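Local structure of beta-galactosidase (Trichoderma reesei, 3OG2) at residues Asp60-Ile65 and Asn71-Tyr76; Ile749-Gly754 and Trp961-Arg966. The protein probably hydrolyses terminal non-reducing beta-D-galactose residues from beta-D-galactosides, as a glycoside hydrolase of family 35. One frame throughout, in Å; residues are numbered along the deposited sequence.

Interaction 1: Asp60-Ile65 and Asn71-Tyr76; sequences DVFHKI and NTVSFY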
loop_
_atom_site.group_PDB
_atom_site.type_symbol
_atom_site.label_atom_id
_atom_site.label_comp_id
_atom_site.label_asym_id
_atom_site.label_seq_id
_atom_site.Cartn_x
_atom_site.Cartn_y
_atom_site.Cartn_z
ATOM N N ASP A 60 -7.606 9.517 7.900
ATOM C CA ASP A 60 -6.286 10.146 7.712
ATOM C C ASP A 60 -5.709 9.792 6.375
ATOM O O ASP A 60 -5.257 10.685 5.620
ATOM C CB ASP A 60 -5.367 9.697 8.862
ATOM C CG ASP A 60 -4.013 10.367 8.735
ATOM O OD1 ASP A 60 -3.955 11.615 8.561
ATOM O OD2 ASP A 60 -2.973 9.674 8.829
ATOM N N VAL A 61 -5.698 8.509 6.032
ATOM C CA VAL A 61 -5.098 8.179 4.731
ATOM C C VAL A 61 -5.993 8.708 3.636
ATOM O O VAL A 61 -5.443 9.207 2.606
ATOM C CB VAL A 61 -4.846 6.673 4.752
ATOM C CG1 VAL A 61 -3.546 6.345 5.477
ATOM C CG2 VAL A 61 -5.970 5.964 5.473
ATOM N N PHE A 62 -7.305 8.679 3.718
ATOM C CA PHE A 62 -8.136 9.235 2.641
ATOM C C PHE A 62 -7.928 10.726 2.490
ATOM O O PHE A 62 -7.933 11.223 1.358
ATOM C CB PHE A 62 -9.619 8.952 2.884
ATOM C CG PHE A 62 -10.122 7.567 2.554
ATOM C CD1 PHE A 62 -10.604 6.739 3.552
ATOM C CD2 PHE A 62 -10.139 7.071 1.276
ATOM C CE1 PHE A 62 -11.088 5.465 3.248
ATOM C CE2 PHE A 62 -10.617 5.811 0.955
ATOM C CZ PHE A 62 -11.116 4.993 1.942
ATOM N N HIS A 63 -7.744 11.478 3.569
ATOM C CA HIS A 63 -7.466 12.890 3.426
ATOM C C HIS A 63 -6.177 13.131 2.629
ATOM O O HIS A 63 -6.054 14.044 1.841
ATOM C CB HIS A 63 -7.208 13.510 4.817
ATOM C CG HIS A 63 -8.382 13.855 5.625
ATOM N ND1 HIS A 63 -8.337 14.038 6.989
ATOM C CD2 HIS A 63 -9.633 14.142 5.193
ATOM C CE1 HIS A 63 -9.540 14.395 7.401
ATOM N NE2 HIS A 63 -10.356 14.458 6.324
ATOM N N LYS A 64 -5.171 12.275 2.906
ATOM C CA LYS A 64 -3.858 12.423 2.255
ATOM C C LYS A 64 -3.986 12.042 0.777
ATOM O O LYS A 64 -3.310 12.657 -0.070
ATOM C CB LYS A 64 -2.848 11.559 3.002
ATOM C CG LYS A 64 -2.487 12.191 4.339
ATOM C CD LYS A 64 -1.785 11.264 5.319
ATOM C CE LYS A 64 -1.422 12.117 6.553
ATOM N NZ LYS A 64 -0.901 11.312 7.650
ATOM N N ILE A 65 -4.825 11.080 0.432
ATOM C CA ILE A 65 -5.006 10.733 -0.997
ATOM C C ILE A 65 -5.872 11.761 -1.697
ATOM O O ILE A 65 -5.557 12.184 -2.813
ATOM C CB ILE A 65 -5.596 9.323 -1.062
ATOM C CG1 ILE A 65 -4.501 8.350 -0.574
ATOM C CG2 ILE A 65 -6.094 9.009 -2.473
ATOM C CD1 ILE A 65 -4.936 6.908 -0.519
ATOM N N ASN A 71 -9.473 10.917 -6.898
ATOM C CA ASN A 71 -10.914 10.847 -6.594
ATOM C C ASN A 71 -11.326 9.472 -6.133
ATOM O O ASN A 71 -12.495 9.303 -5.723
ATOM C CB ASN A 71 -11.776 11.277 -7.788
ATOM C CG ASN A 71 -11.274 10.672 -9.084
ATOM O OD1 ASN A 71 -10.812 9.540 -9.141
ATOM N ND2 ASN A 71 -11.332 11.495 -10.133
ATOM N N THR A 72 -10.393 8.509 -6.119
ATOM C CA THR A 72 -10.739 7.094 -5.931
ATOM C C THR A 72 -9.655 6.396 -5.136
ATOM O O THR A 72 -8.485 6.782 -5.180
ATOM C CB THR A 72 -10.937 6.456 -7.304
ATOM O OG1 THR A 72 -11.953 7.148 -8.047
ATOM C CG2 THR A 72 -11.337 4.990 -7.244
ATOM N N VAL A 73 -10.077 5.373 -4.431
ATOM C CA VAL A 73 -9.179 4.413 -3.800
ATOM C C VAL A 73 -9.605 3.022 -4.281
ATOM O O VAL A 73 -10.795 2.714 -4.350
ATOM C CB VAL A 73 -9.233 4.543 -2.265
ATOM C CG1 VAL A 73 -8.740 3.290 -1.537
ATOM C CG2 VAL A 73 -8.353 5.763 -1.898
ATOM N N SER A 74 -8.579 2.212 -4.543
ATOM C CA SER A 74 -8.763 0.802 -4.859
ATOM C C SER A 74 -8.320 -0.051 -3.692
ATOM O O SER A 74 -7.288 0.243 -3.110
ATOM C CB SER A 74 -7.893 0.524 -6.101
ATOM O OG SER A 74 -7.860 -0.866 -6.408
ATOM N N PHE A 75 -9.117 -1.086 -3.355
ATOM C CA PHE A 75 -8.761 -1.875 -2.184
ATOM C C PHE A 75 -9.002 -3.347 -2.433
ATOM O O PHE A 75 -9.959 -3.732 -3.107
ATOM C CB PHE A 75 -9.540 -1.437 -0.955
ATOM C CG PHE A 75 -11.043 -1.708 -0.987
ATOM C CD1 PHE A 75 -11.939 -0.868 -1.660
ATOM C CD2 PHE A 75 -11.548 -2.841 -0.339
ATOM C CE1 PHE A 75 -13.315 -1.149 -1.649
ATOM C CE2 PHE A 75 -12.922 -3.097 -0.320
ATOM C CZ PHE A 75 -13.798 -2.253 -0.975
ATOM N N TYR A 76 -8.149 -4.166 -1.824
ATOM C CA TYR A 76 -8.364 -5.601 -1.746
ATOM C C TYR A 76 -9.121 -5.920 -0.463
ATOM O O TYR A 76 -9.032 -5.166 0.536
ATOM C CB TYR A 76 -7.025 -6.348 -1.727
ATOM C CG TYR A 76 -6.350 -6.542 -3.068
ATOM C CD1 TYR A 76 -7.043 -6.945 -4.230
ATOM C CD2 TYR A 76 -4.955 -6.401 -3.112
ATOM C CE1 TYR A 76 -6.331 -7.147 -5.430
ATOM C CE2 TYR A 76 -4.267 -6.606 -4.298
ATOM C CZ TYR A 76 -4.964 -6.976 -5.438
ATOM O OH TYR A 76 -4.235 -7.146 -6.585
#
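Val73 on strand 72-76 points its side chain at Phe62 and Ile65 of helix 58-66, the packing of helix on strand in a beta-alpha-beta unit (38-47, 58-66, 72-76) of the TIM barrel. Strands 38-47 and 72-76 pair in parallel, and the helix that connects them lies against the sheet, its short segment axis at 129° to that of the second strand and 9.8 Å from it at closest approach. Followed outward, Val73 CB lies 3.7 Å from Phe62 CE2 in the ring conformer described here, one of two modelled, and its two methyls then part. CG1, anti to the backbone N (chi1 159°), keeps 4.0 Å from Phe62 CE2. CG2, anti to the carbonyl carbon, does most of the touching: it approaches the Phe62 ring obliquely, 3.6 Å from CE2, while Ile65 closes on it with both its methyls. Of these, Ile65 CG2 sits 4.0 Å from Val73 CG2, and Ile65 CD1, at the end of an extended branch (chi2 178°), comes to 3.9 Å from it. Each helix side chain crosses that of Val73 at about a right angle; no hydrogen bond spans the two segments, and the side chains that meet are all apolar. Phe62 continues beyond Val73 onto Phe100 and the alanines of helix 98-107, while Ile65 also touches Val47 of strand 38-47. The strand leads on to Tyr76, which contacts beta-D-galactose in a complex of this enzyme. On the helix, Lys64 NZ reaches back one turn to Asp60, whose carboxylate also pairs with Arg352 and Arg591; NZ meets OD2 of Asp60 on its syn side at 2.9 Å. Where the strand begins, Thr72 OG1 donates to Asn71 OD1 from above the carbonyl plane, a 2.9 Å bond.

Interaction 2: Ile749-Gly754 and Trp961-Arg966; sequences IGSFTG and WALESR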
loop_
_atom_site.group_PDB
_atom_site.type_symbol
_atom_site.label_atom_id
_atom_site.label_comp_id
_atom_site.label_asym_id
_atom_site.label_seq_id
_atom_site.Cartn_x
_atom_site.Cartn_y
_atom_site.Cartn_z
ATOM N N ILE A 749 19.831 -30.414 19.541
ATOM C CA ILE A 749 20.486 -31.177 18.463
ATOM C C ILE A 749 20.957 -30.238 17.395
ATOM O O ILE A 749 22.100 -30.368 16.909
ATOM C CB ILE A 749 19.490 -32.208 17.919
ATOM C CG1 ILE A 749 19.129 -33.225 19.008
ATOM C CG2 ILE A 749 19.973 -32.940 16.678
ATOM C CD1 ILE A 749 20.300 -34.065 19.416
ATOM N N GLY A 750 20.165 -29.280 16.942
ATOM C CA GLY A 750 20.674 -28.424 15.870
ATOM C C GLY A 750 19.549 -27.548 15.321
ATOM O O GLY A 750 18.398 -27.789 15.583
ATOM N N SER A 751 19.955 -26.545 14.556
ATOM C CA SER A 751 19.017 -25.688 13.871
ATOM C C SER A 751 19.392 -25.547 12.394
ATOM O O SER A 751 20.596 -25.507 12.048
ATOM C CB SER A 751 19.054 -24.242 14.439
ATOM O OG SER A 751 18.488 -24.249 15.734
ATOM N N PHE A 752 18.361 -25.437 11.573
ATOM C CA PHE A 752 18.539 -24.828 10.252
ATOM C C PHE A 752 18.323 -23.334 10.440
ATOM O O PHE A 752 17.192 -22.928 10.776
ATOM C CB PHE A 752 17.523 -25.413 9.271
ATOM C CG PHE A 752 17.618 -24.658 7.956
ATOM C CD1 PHE A 752 18.746 -24.761 7.151
ATOM C CD2 PHE A 752 16.580 -23.863 7.546
ATOM C CE1 PHE A 752 18.827 -24.070 5.954
ATOM C CE2 PHE A 752 16.632 -23.167 6.338
ATOM C CZ PHE A 752 17.768 -23.292 5.535
ATOM N N THR A 753 19.395 -22.547 10.283
ATOM C CA THR A 753 19.232 -21.146 10.693
ATOM C C THR A 753 18.636 -20.225 9.624
ATOM O O THR A 753 18.279 -19.081 9.930
ATOM C CB THR A 753 20.589 -20.582 11.175
ATOM O OG1 THR A 753 21.555 -20.800 10.147
ATOM C CG2 THR A 753 21.027 -21.357 12.406
ATOM N N GLY A 754 18.496 -20.720 8.408
ATOM C CA GLY A 754 17.686 -20.037 7.403
ATOM C C GLY A 754 18.483 -19.051 6.569
ATOM O O GLY A 754 19.557 -18.544 6.922
ATOM N N TRP A 961 13.962 -16.284 20.050
ATOM C CA TRP A 961 14.279 -17.648 19.673
ATOM C C TRP A 961 15.769 -17.636 19.322
ATOM O O TRP A 961 16.138 -17.134 18.244
ATOM C CB TRP A 961 13.361 -18.104 18.532
ATOM C CG TRP A 961 13.657 -19.433 17.903
ATOM C CD1 TRP A 961 14.572 -20.420 18.193
ATOM C CD2 TRP A 961 12.955 -19.979 16.759
ATOM N NE1 TRP A 961 14.481 -21.488 17.331
ATOM C CE2 TRP A 961 13.486 -21.228 16.435
ATOM C CE3 TRP A 961 11.900 -19.448 16.000
ATOM C CZ2 TRP A 961 13.016 -22.010 15.363
ATOM C CZ3 TRP A 961 11.422 -20.197 14.942
ATOM C CH2 TRP A 961 11.978 -21.463 14.633
ATOM N N ALA A 962 16.551 -18.219 20.229
ATOM C CA ALA A 962 18.005 -18.334 20.016
ATOM C C ALA A 962 18.245 -19.621 19.216
ATOM O O ALA A 962 17.825 -20.713 19.663
ATOM C CB ALA A 962 18.703 -18.420 21.337
ATOM N N LEU A 963 18.871 -19.544 18.059
ATOM C CA LEU A 963 18.978 -20.663 17.157
ATOM C C LEU A 963 20.201 -21.530 17.415
ATOM O O LEU A 963 20.221 -22.644 16.916
ATOM C CB LEU A 963 19.088 -20.114 15.707
ATOM C CG LEU A 963 17.782 -19.479 15.219
ATOM C CD1 LEU A 963 18.074 -18.516 14.072
ATOM C CD2 LEU A 963 16.823 -20.578 14.789
ATOM N N GLU A 964 21.225 -21.008 18.104
ATOM C CA GLU A 964 22.441 -21.725 18.298
ATOM C C GLU A 964 22.653 -21.976 19.784
ATOM O O GLU A 964 22.049 -21.373 20.666
ATOM C CB GLU A 964 23.609 -20.946 17.674
ATOM C CG GLU A 964 23.465 -20.979 16.141
ATOM C CD GLU A 964 24.601 -20.340 15.389
ATOM O OE1 GLU A 964 25.467 -19.658 15.990
ATOM O OE2 GLU A 964 24.615 -20.518 14.139
ATOM N N SER A 965 23.565 -22.907 20.033
ATOM C CA SER A 965 23.649 -23.443 21.401
ATOM C C SER A 965 24.213 -22.453 22.403
ATOM O O SER A 965 24.032 -22.694 23.607
ATOM C CB SER A 965 24.516 -24.714 21.350
ATOM O OG SER A 965 25.845 -24.342 20.969
ATOM N N ARG A 966 24.852 -21.409 21.894
ATOM C CA ARG A 966 25.411 -20.303 22.647
ATOM C C ARG A 966 24.355 -19.344 23.182
ATOM O O ARG A 966 24.594 -18.435 23.963
ATOM C CB ARG A 966 26.340 -19.481 21.724
ATOM C CG ARG A 966 25.700 -19.118 20.363
ATOM C CD ARG A 966 26.677 -18.372 19.478
ATOM N NE ARG A 966 26.629 -18.507 18.028
ATOM C CZ ARG A 966 27.118 -17.576 17.195
ATOM N NH1 ARG A 966 27.668 -16.477 17.734
ATOM N NH2 ARG A 966 27.099 -17.660 15.863
#
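With OG anti to its own carbonyl carbon (chi1 -71°), Ser751 turns its hydroxyl onto Leu963 O, and Thr753 uses the same kind of rotation to set CG2 against Leu963 CB at 4.0 Å. Ser751 OG donates to Leu963 O over 2.6 Å, in the carbonyl plane and on a lone pair. Here the edge strand 747-752 of one all-beta domain meets the turn that follows strand 953-962 of another. Leu963 CD2 lies over one face of the Trp961 ring, offset toward its rim, so this methyl lies between the indole and Ser751 OG. Ser741 then joins the two sides, bonding to both Ser751 OG and Trp961 NE1. At the margin, Glu964 OE2 comes within 4.1 Å of Thr753 CG2, while OE1 takes both NE and NH2 of Arg966, side-on and in the guanidinium plane, each at 2.6 Å. Shortening Glu964 to an alanine removes the carboxylate, which would probably leave the Arg966 guanidinium without its anionic mate and less fixed in its rotation, and open a gap beside the Thr753 methyl. The one hydrogen bond between the segments is thus short and directed at a backbone carbonyl, with apolar carbon beside it and an ion pair at its border.

How the interactions relate
From the N terminus, interaction 1 comes first and closes a very short loop: five residues separate helix 58-66 from strand 72-76, and the contact stays inside one beta-alpha-beta unit of the TIM barrel. Interaction 2 opens only much later and spans 206 residues, bringing the end of strand 747-752 to the turn after strand 953-962. The two are in series along the chain, neither nesting nor crossing. The centres of interactions 1 and 2 lie about 44 Å apart, and the nearest atoms of interactions 1 and 2 are about 28 Å apart. Interaction 1 is thus local, buried packing within the galactose-binding barrel, whereas interaction 2 is partly buried and ties together two all-beta regions far apart in sequence.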